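PDB 6CL6: tail fiber protein from Pseudomonas aeruginosa, which probably serves as the receptor-binding fiber of an R2 pyocin, a contractile injection system, recognising the surface of target bacterial cells. Local coordinates for residues A[138-146]-A[196-206]; A[305-316]-A[351-362]. One frame throughout, in Å; residues are numbered along the deposited sequence.

Interaction 1: residues A[138-146]-A[196-206]; sequences VNLDSMVTS and RCRHSNTWFPW. With EDO (1,2-ethanediol), chain T.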
loop_
_atom_site.group_PDB
_atom_site.type_symbol
_atom_site.label_atom_id
_atom_site.label_comp_id
_atom_site.label_asym_id
_atom_site.label_seq_id
_atom_site.Cartn_x
_atom_site.Cartn_y
_atom_site.Cartn_z
ATOM N N VAL A 138 30.504 26.279 -8.755
ATOM C CA VAL A 138 29.836 26.594 -10.004
ATOM C C VAL A 138 28.344 26.743 -9.776
ATOM O O VAL A 138 27.710 25.902 -9.137
ATOM C CB VAL A 138 30.120 25.529 -11.079
ATOM C CG1 VAL A 138 29.371 25.840 -12.337
ATOM C CG2 VAL A 138 31.612 25.427 -11.337
ATOM N N ASN A 139 27.781 27.820 -10.308
ATOM C CA ASN A 139 26.336 27.996 -10.391
ATOM C C ASN A 139 25.868 27.453 -11.739
ATOM O O ASN A 139 26.225 27.998 -12.806
ATOM C CB ASN A 139 25.991 29.467 -10.235
ATOM C CG ASN A 139 24.504 29.709 -10.138
ATOM O OD1 ASN A 139 23.653 28.859 -10.509
ATOM N ND2 ASN A 139 24.153 30.870 -9.625
ATOM N N LEU A 140 25.089 26.371 -11.711
ATOM C CA LEU A 140 24.687 25.757 -12.958
ATOM C C LEU A 140 23.841 26.682 -13.803
ATOM O O LEU A 140 23.726 26.454 -15.006
ATOM C CB LEU A 140 23.926 24.448 -12.724
ATOM C CG LEU A 140 24.728 23.334 -12.053
ATOM C CD1 LEU A 140 24.016 22.003 -12.213
ATOM C CD2 LEU A 140 26.153 23.201 -12.584
ATOM N N ASP A 141 23.259 27.729 -13.198
ATOM C CA ASP A 141 22.566 28.740 -13.978
ATOM C C ASP A 141 23.505 29.446 -14.946
ATOM O O ASP A 141 23.039 30.095 -15.889
ATOM C CB ASP A 141 21.922 29.809 -13.063
ATOM C CG ASP A 141 20.670 29.329 -12.356
ATOM O OD1 ASP A 141 20.349 28.139 -12.420
ATOM O OD2 ASP A 141 19.962 30.182 -11.703
ATOM N N SER A 142 24.803 29.368 -14.712
ATOM C CA SER A 142 25.780 30.001 -15.611
ATOM C C SER A 142 26.186 29.101 -16.775
ATOM O O SER A 142 26.932 29.530 -17.652
ATOM C CB SER A 142 27.033 30.394 -14.821
ATOM O OG SER A 142 27.806 29.230 -14.501
ATOM N N MET A 143 25.726 27.859 -16.796
ATOM C CA MET A 143 26.101 26.909 -17.846
ATOM C C MET A 143 25.041 26.994 -18.942
ATOM O O MET A 143 24.068 26.234 -18.981
ATOM C CB MET A 143 26.232 25.515 -17.267
ATOM C CG MET A 143 27.244 25.408 -16.140
ATOM S SD MET A 143 28.937 25.839 -16.592
ATOM C CE MET A 143 29.327 24.463 -17.696
ATOM N N VAL A 144 25.235 27.973 -19.840
ATOM C CA VAL A 144 24.186 28.325 -20.800
ATOM C C VAL A 144 24.634 28.131 -22.245
ATOM O O VAL A 144 24.027 28.664 -23.158
ATOM C CB VAL A 144 23.713 29.772 -20.567
ATOM C CG1 VAL A 144 22.947 29.871 -19.234
ATOM C CG2 VAL A 144 24.898 30.725 -20.554
ATOM N N THR A 145 25.704 27.399 -22.462
ATOM C CA THR A 145 26.166 27.075 -23.814
ATOM C C THR A 145 26.167 25.561 -24.025
ATOM O O THR A 145 26.448 24.790 -23.104
ATOM C CB THR A 145 27.576 27.675 -24.090
ATOM O OG1 THR A 145 28.574 26.926 -23.420
ATOM C CG2 THR A 145 27.631 29.108 -23.620
ATOM N N SER A 146 25.818 25.141 -25.236
ATOM C CA SER A 146 25.620 23.715 -25.496
ATOM C C SER A 146 26.887 22.923 -25.250
ATOM O O SER A 146 27.983 23.374 -25.565
ATOM C CB SER A 146 25.161 23.518 -26.938
ATOM O OG SER A 146 23.886 23.998 -27.152
ATOM N N ARG A 196 15.706 20.320 -16.531
ATOM C CA ARG A 196 15.081 21.621 -16.370
ATOM C C ARG A 196 15.378 22.461 -17.610
ATOM O O ARG A 196 16.162 22.076 -18.493
ATOM C CB ARG A 196 15.544 22.344 -15.097
ATOM C CG ARG A 196 16.951 22.939 -15.186
ATOM C CD ARG A 196 17.366 23.730 -13.947
ATOM N NE ARG A 196 18.736 24.248 -14.100
ATOM C CZ ARG A 196 19.239 25.280 -13.439
ATOM N NH1 ARG A 196 18.506 25.939 -12.541
ATOM N NH2 ARG A 196 20.491 25.679 -13.676
ATOM N N CYS A 197 14.743 23.633 -17.660
ATOM C CA CYS A 197 14.878 24.574 -18.764
ATOM C C CYS A 197 14.847 26.010 -18.265
ATOM O O CYS A 197 13.971 26.373 -17.455
ATOM C CB CYS A 197 13.729 24.395 -19.774
ATOM S SG CYS A 197 13.773 25.469 -21.238
ATOM N N ARG A 198 15.757 26.837 -18.802
ATOM C CA ARG A 198 15.676 28.288 -18.616
ATOM C C ARG A 198 14.782 28.860 -19.692
ATOM O O ARG A 198 15.142 28.861 -20.885
ATOM C CB ARG A 198 17.040 28.947 -18.639
ATOM C CG ARG A 198 16.957 30.401 -18.124
ATOM C CD ARG A 198 18.255 31.124 -18.318
ATOM N NE ARG A 198 18.409 31.539 -19.705
ATOM C CZ ARG A 198 19.485 32.163 -20.174
ATOM N NH1 ARG A 198 20.495 32.430 -19.378
ATOM N NH2 ARG A 198 19.542 32.484 -21.451
ATOM N N HIS A 199 13.626 29.369 -19.287
ATOM C CA HIS A 199 12.634 29.879 -20.239
ATOM C C HIS A 199 12.562 31.393 -20.069
ATOM O O HIS A 199 12.261 31.878 -18.977
ATOM C CB HIS A 199 11.264 29.257 -20.015
ATOM C CG HIS A 199 10.207 29.859 -20.881
ATOM N ND1 HIS A 199 9.039 30.384 -20.382
ATOM C CD2 HIS A 199 10.175 30.073 -22.215
ATOM C CE1 HIS A 199 8.317 30.863 -21.377
ATOM N NE2 HIS A 199 8.982 30.682 -22.500
ATOM N N SER A 200 12.858 32.127 -21.138
ATOM C CA SER A 200 12.914 33.598 -21.110
ATOM C C SER A 200 13.634 34.086 -19.870
ATOM O O SER A 200 13.152 34.945 -19.121
ATOM C CB SER A 200 11.518 34.195 -21.224
ATOM O OG SER A 200 11.038 34.046 -22.551
ATOM N N ASN A 201 14.794 33.489 -19.638
ATOM C CA ASN A 201 15.766 33.878 -18.624
ATOM C C ASN A 201 15.361 33.525 -17.200
ATOM O O ASN A 201 16.055 33.922 -16.267
ATOM C CB ASN A 201 16.078 35.385 -18.723
ATOM C CG ASN A 201 16.673 35.773 -20.096
ATOM O OD1 ASN A 201 17.778 35.372 -20.431
ATOM N ND2 ASN A 201 15.918 36.556 -20.880
ATOM N N THR A 202 14.301 32.743 -17.006
ATOM C CA THR A 202 13.931 32.246 -15.676
ATOM C C THR A 202 13.959 30.722 -15.675
ATOM O O THR A 202 13.320 30.100 -16.502
ATOM C CB THR A 202 12.537 32.739 -15.275
ATOM O OG1 THR A 202 12.533 34.176 -15.235
ATOM C CG2 THR A 202 12.140 32.200 -13.910
ATOM N N TRP A 203 14.686 30.140 -14.723
ATOM C CA TRP A 203 14.797 28.684 -14.664
ATOM C C TRP A 203 13.566 28.063 -14.022
ATOM O O TRP A 203 13.142 28.460 -12.938
ATOM C CB TRP A 203 16.036 28.272 -13.893
ATOM C CG TRP A 203 17.311 28.634 -14.558
ATOM C CD1 TRP A 203 18.024 29.782 -14.375
ATOM C CD2 TRP A 203 18.051 27.841 -15.503
ATOM N NE1 TRP A 203 19.154 29.776 -15.164
ATOM C CE2 TRP A 203 19.205 28.590 -15.855
ATOM C CE3 TRP A 203 17.863 26.569 -16.074
ATOM C CZ2 TRP A 203 20.155 28.120 -16.761
ATOM C CZ3 TRP A 203 18.826 26.106 -17.008
ATOM C CH2 TRP A 203 19.936 26.878 -17.324
ATOM N N PHE A 204 12.981 27.101 -14.714
ATOM C CA PHE A 204 12.017 26.189 -14.113
ATOM C C PHE A 204 12.703 25.301 -13.095
ATOM O O PHE A 204 13.909 25.077 -13.179
ATOM C CB PHE A 204 11.358 25.328 -15.187
ATOM C CG PHE A 204 10.214 25.991 -15.883
ATOM C CD1 PHE A 204 8.962 26.039 -15.279
ATOM C CD2 PHE A 204 10.365 26.541 -17.142
ATOM C CE1 PHE A 204 7.887 26.640 -15.914
ATOM C CE2 PHE A 204 9.292 27.138 -17.773
ATOM C CZ PHE A 204 8.054 27.195 -17.156
ATOM N N PRO A 205 11.935 24.763 -12.131
ATOM C CA PRO A 205 12.506 23.825 -11.155
ATOM C C PRO A 205 12.999 22.568 -11.815
ATOM O O PRO A 205 12.461 22.126 -12.832
ATOM C CB PRO A 205 11.329 23.506 -10.212
ATOM C CG PRO A 205 10.320 24.582 -10.457
ATOM C CD PRO A 205 10.492 24.980 -11.905
ATOM N N TRP A 206 14.027 21.956 -11.199
ATOM C CA TRP A 206 14.458 20.639 -11.663
ATOM C C TRP A 206 13.307 19.645 -11.494
ATOM O O TRP A 206 12.563 19.703 -10.509
ATOM C CB TRP A 206 15.676 20.171 -10.884
ATOM C CG TRP A 206 16.969 20.859 -11.195
ATOM C CD1 TRP A 206 17.589 21.835 -10.455
ATOM C CD2 TRP A 206 17.850 20.561 -12.291
ATOM N NE1 TRP A 206 18.788 22.187 -11.056
ATOM C CE2 TRP A 206 18.966 21.409 -12.175
ATOM C CE3 TRP A 206 17.774 19.689 -13.383
ATOM C CZ2 TRP A 206 20.009 21.406 -13.112
ATOM C CZ3 TRP A 206 18.798 19.664 -14.297
ATOM C CH2 TRP A 206 19.908 20.516 -14.166
HETATM C C1 EDO T . 6.816 28.907 -24.661
HETATM O O1 EDO T . 6.747 30.256 -24.201
HETATM C C2 EDO T . 5.402 28.328 -24.680
HETATM O O2 EDO T . 4.761 28.736 -25.893
HETATM O O HOH W 1 21.089 31.817 -16.495
#

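Interaction 2: residues A[305-316]-A[351-362]; sequences TCPADADASITF and TTAVIRNGYFAQ. With CA (calcium ion), chain I.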
loop_
_atom_site.group_PDB
_atom_site.type_symbol
_atom_site.label_atom_id
_atom_site.label_comp_id
_atom_site.label_asym_id
_atom_site.label_seq_id
_atom_site.Cartn_x
_atom_site.Cartn_y
_atom_site.Cartn_z
ATOM N N THR A 305 -73.068 -48.448 60.235
ATOM C CA THR A 305 -74.200 -48.874 61.073
ATOM C C THR A 305 -73.696 -49.904 62.069
ATOM O O THR A 305 -73.125 -50.935 61.675
ATOM C CB THR A 305 -75.333 -49.445 60.227
ATOM O OG1 THR A 305 -75.840 -48.426 59.354
ATOM C CG2 THR A 305 -76.492 -49.931 61.137
ATOM N N CYS A 306 -73.883 -49.614 63.347
ATOM C CA CYS A 306 -73.478 -50.498 64.431
ATOM C C CYS A 306 -74.715 -51.144 65.070
ATOM O O CYS A 306 -75.788 -50.522 65.134
ATOM C CB CYS A 306 -72.705 -49.737 65.529
ATOM S SG CYS A 306 -71.205 -48.977 65.019
ATOM N N PRO A 307 -74.606 -52.372 65.554
ATOM C CA PRO A 307 -75.714 -52.965 66.315
ATOM C C PRO A 307 -75.752 -52.366 67.715
ATOM O O PRO A 307 -74.808 -51.726 68.174
ATOM C CB PRO A 307 -75.379 -54.456 66.369
ATOM C CG PRO A 307 -73.966 -54.611 65.775
ATOM C CD PRO A 307 -73.399 -53.192 65.683
ATOM N N ALA A 308 -76.871 -52.603 68.403
ATOM C CA ALA A 308 -77.007 -52.139 69.780
ATOM C C ALA A 308 -75.875 -52.701 70.637
ATOM O O ALA A 308 -75.567 -53.885 70.569
ATOM C CB ALA A 308 -78.362 -52.589 70.330
ATOM N N ASP A 309 -75.245 -51.844 71.441
ATOM C CA ASP A 309 -74.295 -52.293 72.463
ATOM C C ASP A 309 -73.243 -53.242 71.899
ATOM O O ASP A 309 -72.917 -54.253 72.512
ATOM C CB ASP A 309 -75.058 -52.994 73.629
ATOM C CG ASP A 309 -75.928 -52.050 74.438
ATOM O OD1 ASP A 309 -75.559 -50.863 74.621
ATOM O OD2 ASP A 309 -76.993 -52.511 74.920
ATOM N N ALA A 310 -72.678 -52.917 70.736
ATOM C CA ALA A 310 -71.838 -53.895 70.035
ATOM C C ALA A 310 -70.968 -53.192 68.997
ATOM O O ALA A 310 -71.092 -51.991 68.770
ATOM C CB ALA A 310 -72.689 -54.982 69.368
ATOM N N ASP A 311 -70.111 -53.980 68.339
ATOM C CA ASP A 311 -69.122 -53.485 67.391
ATOM C C ASP A 311 -69.583 -53.598 65.943
ATOM O O ASP A 311 -70.408 -54.442 65.575
ATOM C CB ASP A 311 -67.802 -54.262 67.509
ATOM C CG ASP A 311 -67.110 -54.073 68.831
ATOM O OD1 ASP A 311 -67.224 -53.000 69.434
ATOM O OD2 ASP A 311 -66.431 -55.026 69.258
ATOM N N ALA A 312 -68.991 -52.755 65.107
ATOM C CA ALA A 312 -69.023 -52.931 63.661
ATOM C C ALA A 312 -67.643 -52.601 63.131
ATOM O O ALA A 312 -66.981 -51.670 63.620
ATOM C CB ALA A 312 -70.079 -52.051 62.978
ATOM N N SER A 313 -67.225 -53.343 62.106
ATOM C CA SER A 313 -65.937 -53.132 61.467
ATOM C C SER A 313 -66.059 -52.112 60.349
ATOM O O SER A 313 -67.085 -52.024 59.675
ATOM C CB SER A 313 -65.413 -54.453 60.898
ATOM O OG SER A 313 -65.116 -55.361 61.938
ATOM N N ILE A 314 -65.001 -51.319 60.162
ATOM C CA ILE A 314 -64.958 -50.390 59.044
ATOM C C ILE A 314 -63.719 -50.691 58.215
ATOM O O ILE A 314 -62.728 -51.242 58.702
ATOM C CB ILE A 314 -64.957 -48.899 59.465
ATOM C CG1 ILE A 314 -63.751 -48.588 60.355
ATOM C CG2 ILE A 314 -66.278 -48.535 60.163
ATOM C CD1 ILE A 314 -63.462 -47.072 60.524
ATOM N N THR A 315 -63.793 -50.311 56.952
ATOM C CA THR A 315 -62.659 -50.366 56.033
ATOM C C THR A 315 -62.359 -48.956 55.565
ATOM O O THR A 315 -63.263 -48.236 55.100
ATOM C CB THR A 315 -62.951 -51.280 54.834
ATOM O OG1 THR A 315 -63.225 -52.603 55.304
ATOM C CG2 THR A 315 -61.748 -51.319 53.886
ATOM N N PHE A 316 -61.093 -48.552 55.703
ATOM C CA PHE A 316 -60.705 -47.199 55.363
ATOM C C PHE A 316 -60.837 -46.973 53.861
ATOM O O PHE A 316 -60.525 -47.871 53.072
ATOM C CB PHE A 316 -59.264 -46.945 55.791
ATOM C CG PHE A 316 -59.032 -47.094 57.265
ATOM C CD1 PHE A 316 -59.888 -46.517 58.187
ATOM C CD2 PHE A 316 -57.960 -47.827 57.731
ATOM C CE1 PHE A 316 -59.655 -46.653 59.540
ATOM C CE2 PHE A 316 -57.734 -47.969 59.078
ATOM C CZ PHE A 316 -58.568 -47.376 59.987
ATOM N N THR A 351 -55.831 -51.122 57.145
ATOM C CA THR A 351 -57.013 -51.186 56.299
ATOM C C THR A 351 -58.340 -51.160 57.029
ATOM O O THR A 351 -59.351 -50.799 56.409
ATOM C CB THR A 351 -56.966 -52.457 55.427
ATOM O OG1 THR A 351 -56.861 -53.615 56.257
ATOM C CG2 THR A 351 -55.766 -52.409 54.472
ATOM N N THR A 352 -58.381 -51.525 58.305
ATOM C CA THR A 352 -59.653 -51.637 59.013
ATOM C C THR A 352 -59.534 -51.095 60.435
ATOM O O THR A 352 -58.445 -50.861 60.948
ATOM C CB THR A 352 -60.136 -53.092 59.101
ATOM O OG1 THR A 352 -59.189 -53.828 59.887
ATOM C CG2 THR A 352 -60.276 -53.715 57.707
ATOM N N ALA A 353 -60.691 -50.923 61.079
ATOM C CA ALA A 353 -60.766 -50.614 62.493
ATOM C C ALA A 353 -62.118 -51.081 63.010
ATOM O O ALA A 353 -63.004 -51.497 62.242
ATOM C CB ALA A 353 -60.560 -49.133 62.753
ATOM N N VAL A 354 -62.277 -51.007 64.335
ATOM C CA VAL A 354 -63.489 -51.497 65.001
ATOM C C VAL A 354 -64.153 -50.332 65.718
ATOM O O VAL A 354 -63.513 -49.641 66.522
ATOM C CB VAL A 354 -63.185 -52.632 65.987
ATOM C CG1 VAL A 354 -64.483 -53.121 66.657
ATOM C CG2 VAL A 354 -62.487 -53.792 65.251
ATOM N N ILE A 355 -65.421 -50.105 65.395
ATOM C CA ILE A 355 -66.219 -49.035 65.968
ATOM C C ILE A 355 -67.178 -49.669 66.968
ATOM O O ILE A 355 -67.942 -50.581 66.619
ATOM C CB ILE A 355 -66.972 -48.239 64.897
ATOM C CG1 ILE A 355 -66.009 -47.642 63.859
ATOM C CG2 ILE A 355 -67.812 -47.145 65.548
ATOM C CD1 ILE A 355 -64.891 -46.777 64.438
ATOM N N ARG A 356 -67.131 -49.192 68.211
ATOM C CA ARG A 356 -67.990 -49.706 69.280
ATOM C C ARG A 356 -69.144 -48.746 69.530
ATOM O O ARG A 356 -68.932 -47.540 69.697
ATOM C CB ARG A 356 -67.187 -49.913 70.558
ATOM C CG ARG A 356 -67.890 -50.753 71.616
ATOM C CD ARG A 356 -66.868 -51.202 72.641
ATOM N NE ARG A 356 -67.379 -52.159 73.615
ATOM C CZ ARG A 356 -67.558 -53.457 73.376
ATOM N NH1 ARG A 356 -67.324 -53.954 72.175
ATOM N NH2 ARG A 356 -67.998 -54.253 74.340
ATOM N N ASN A 357 -70.359 -49.290 69.590
ATOM C CA ASN A 357 -71.562 -48.504 69.849
ATOM C C ASN A 357 -72.124 -48.859 71.213
ATOM O O ASN A 357 -72.677 -49.950 71.404
ATOM C CB ASN A 357 -72.597 -48.743 68.764
ATOM C CG ASN A 357 -73.917 -48.110 69.076
ATOM O OD1 ASN A 357 -73.985 -47.042 69.669
ATOM N ND2 ASN A 357 -74.996 -48.792 68.696
ATOM N N GLY A 358 -71.985 -47.941 72.163
ATOM C CA GLY A 358 -72.559 -48.134 73.485
ATOM C C GLY A 358 -74.035 -47.852 73.603
ATOM O O GLY A 358 -74.606 -48.150 74.638
ATOM N N TYR A 359 -74.668 -47.300 72.563
ATOM C CA TYR A 359 -76.099 -46.997 72.623
ATOM C C TYR A 359 -76.906 -48.279 72.434
ATOM O O TYR A 359 -76.516 -49.145 71.637
ATOM C CB TYR A 359 -76.476 -46.007 71.538
ATOM C CG TYR A 359 -77.924 -45.548 71.585
ATOM C CD1 TYR A 359 -78.458 -45.017 72.728
ATOM C CD2 TYR A 359 -78.728 -45.591 70.448
ATOM C CE1 TYR A 359 -79.789 -44.596 72.774
ATOM C CE2 TYR A 359 -80.011 -45.169 70.462
ATOM C CZ TYR A 359 -80.555 -44.671 71.641
ATOM O OH TYR A 359 -81.847 -44.244 71.664
ATOM N N PHE A 360 -78.050 -48.380 73.125
ATOM C CA PHE A 360 -78.813 -49.627 73.191
ATOM C C PHE A 360 -79.766 -49.812 72.023
ATOM O O PHE A 360 -80.884 -50.326 72.190
ATOM C CB PHE A 360 -79.536 -49.731 74.538
ATOM C CG PHE A 360 -80.608 -48.695 74.815
ATOM C CD1 PHE A 360 -81.016 -47.764 73.891
ATOM C CD2 PHE A 360 -81.227 -48.697 76.072
ATOM C CE1 PHE A 360 -82.030 -46.851 74.177
ATOM C CE2 PHE A 360 -82.252 -47.785 76.375
ATOM C CZ PHE A 360 -82.663 -46.869 75.434
ATOM N N ALA A 361 -79.358 -49.379 70.825
ATOM C CA ALA A 361 -80.129 -49.599 69.614
ATOM C C ALA A 361 -79.188 -49.518 68.426
ATOM O O ALA A 361 -78.153 -48.861 68.491
ATOM C CB ALA A 361 -81.262 -48.589 69.437
ATOM N N GLN A 362 -79.555 -50.199 67.343
ATOM C CA GLN A 362 -78.840 -50.031 66.084
ATOM C C GLN A 362 -78.719 -48.545 65.762
ATOM O O GLN A 362 -79.699 -47.795 65.862
ATOM C CB GLN A 362 -79.578 -50.757 64.959
ATOM C CG GLN A 362 -78.869 -50.711 63.611
ATOM C CD GLN A 362 -79.494 -51.609 62.553
ATOM O OE1 GLN A 362 -79.131 -52.781 62.426
ATOM N NE2 GLN A 362 -80.451 -51.068 61.805
HETATM CA CA CA I . -75.506 -49.363 76.468
HETATM O O HOH W 2 -77.478 -50.809 76.909
HETATM O O HOH W 3 -58.710 -49.931 53.621
HETATM O O HOH W 4 -77.203 -47.681 76.123
HETATM O O HOH W 5 -73.385 -48.196 77.062
HETATM O O HOH W 6 -75.919 -49.005 78.792
#

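Interaction 1: residues A[138-146]-A[196-206]
Asp141 OD1 receives both terminal nitrogens of Arg196, at 2.8 Å from NH2 and 2.9 Å from NH1, in an end-on salt bridge that meets the oxygen nearly along its C-O axis. Gln183 takes the NE of Arg196, which fixes the rotation of the group. Carboxylate and guanidinium share one face of the Trp203 indole: the carboxylate lies almost flat over it, the planes 14° apart and Asp141 CG 3.2 Å from Trp203 NE1, while Trp203 CE3 faces the centre of the guanidinium. Arg198 CB covers the opposite face, and Arg196 CD lies over a face of Trp206. Trp203 NE1 is poorly angled for OD1 and donates to a water, 3.1 Å from NE1 to the water oxygen; that water in turn donates to Asp141 O and accepts from Arg198 NH1. Arg198 NH2 reaches Ser178 O. Leu140 CD1 meets Trp206 CZ2 at 4.1 Å, and Val144 CG1, anti to its carbonyl carbon (chi1 -69°), comes to the edge of Trp203. The two N-H groups on OD1 probably favour the charged carboxylate, while indole face and water hold loop 138-146 on the edge hairpin of the mixed sheet.

Interaction 2: residues A[305-316]-A[351-362]
Asp309 OD1 and Gly358 O meet at a calcium ion, each 2.4 Å from the metal, one ligand from each segment. Four waters and Pro337 O of the second subunit complete the shell, and one of these waters also donates to Asp309 OD2. The shared metal explains why Asp309 OD1 and Gly358 O, two acceptors, can approach to 2.9 Å. Behind the site, Asp309 N donates to Tyr359 O, while the Asn357 amide links the turn 307-310, the 358-361 loop and Gln331. Its CG, anti to the backbone N (chi1 172°), carries ND2 toward Pro307 O (3.0 Å, from above the carbonyl plane) and Ala361 O; OD1 accepts from Tyr359 N in an Asx turn and from Gln331. Asn357 CB also packs on Cys306 CB at 3.4 Å. Away from the metal, strands 310-315 and 352-357 run antiparallel, with paired backbone bonds at Ala312 with Ile355 and Ile314 with Ala353. On one face Arg356 NH1 reaches Asp311 OD1 at 2.9 Å from above the carboxylate plane, a salt bridge whose planes are 55° apart; Arg346 holds Asp311 OD2, and Phe335 of the second subunit accepts from Arg356 NE through its O and makes a cation-pi contact through its ring. The face of Ala312, Ile314, Ala353 and Ile355 is apolar: Ile314 CG2 meets Ile355 CG1 at 3.8 Å, and strands 297-306 and 363-371 cover it. At the strand end the Phe316 ring lays one face over Thr352 CA. A three-stranded sheet, completed by 343-346 and packed against a second sheet, with calcium bound at its loop end across a subunit boundary, fits a trimeric beta-sandwich of the H-type lectin clan, to which the C-terminal gp53-like family belongs.

In the fold
Interactions 1 and 2 lie on opposite sides of the chain's centre, their nearest atoms about 118 Å apart, and they share no strand. Interaction 1 is a small, partly buried contact in which a loop is fastened to the edge hairpin of a mixed sheet by side chains and a water, with no backbone bond between its segments. Interaction 2 buries more than three times the surface and is built on paired main chains, with a buried apolar face and a more exposed polar one. Both reach the second subunit, but differently: 138-146 and 196-206 do so mainly through Ser146, His199 and Phe204, outside the central ion pair, whereas 305-316 and 351-362 share a metal with it.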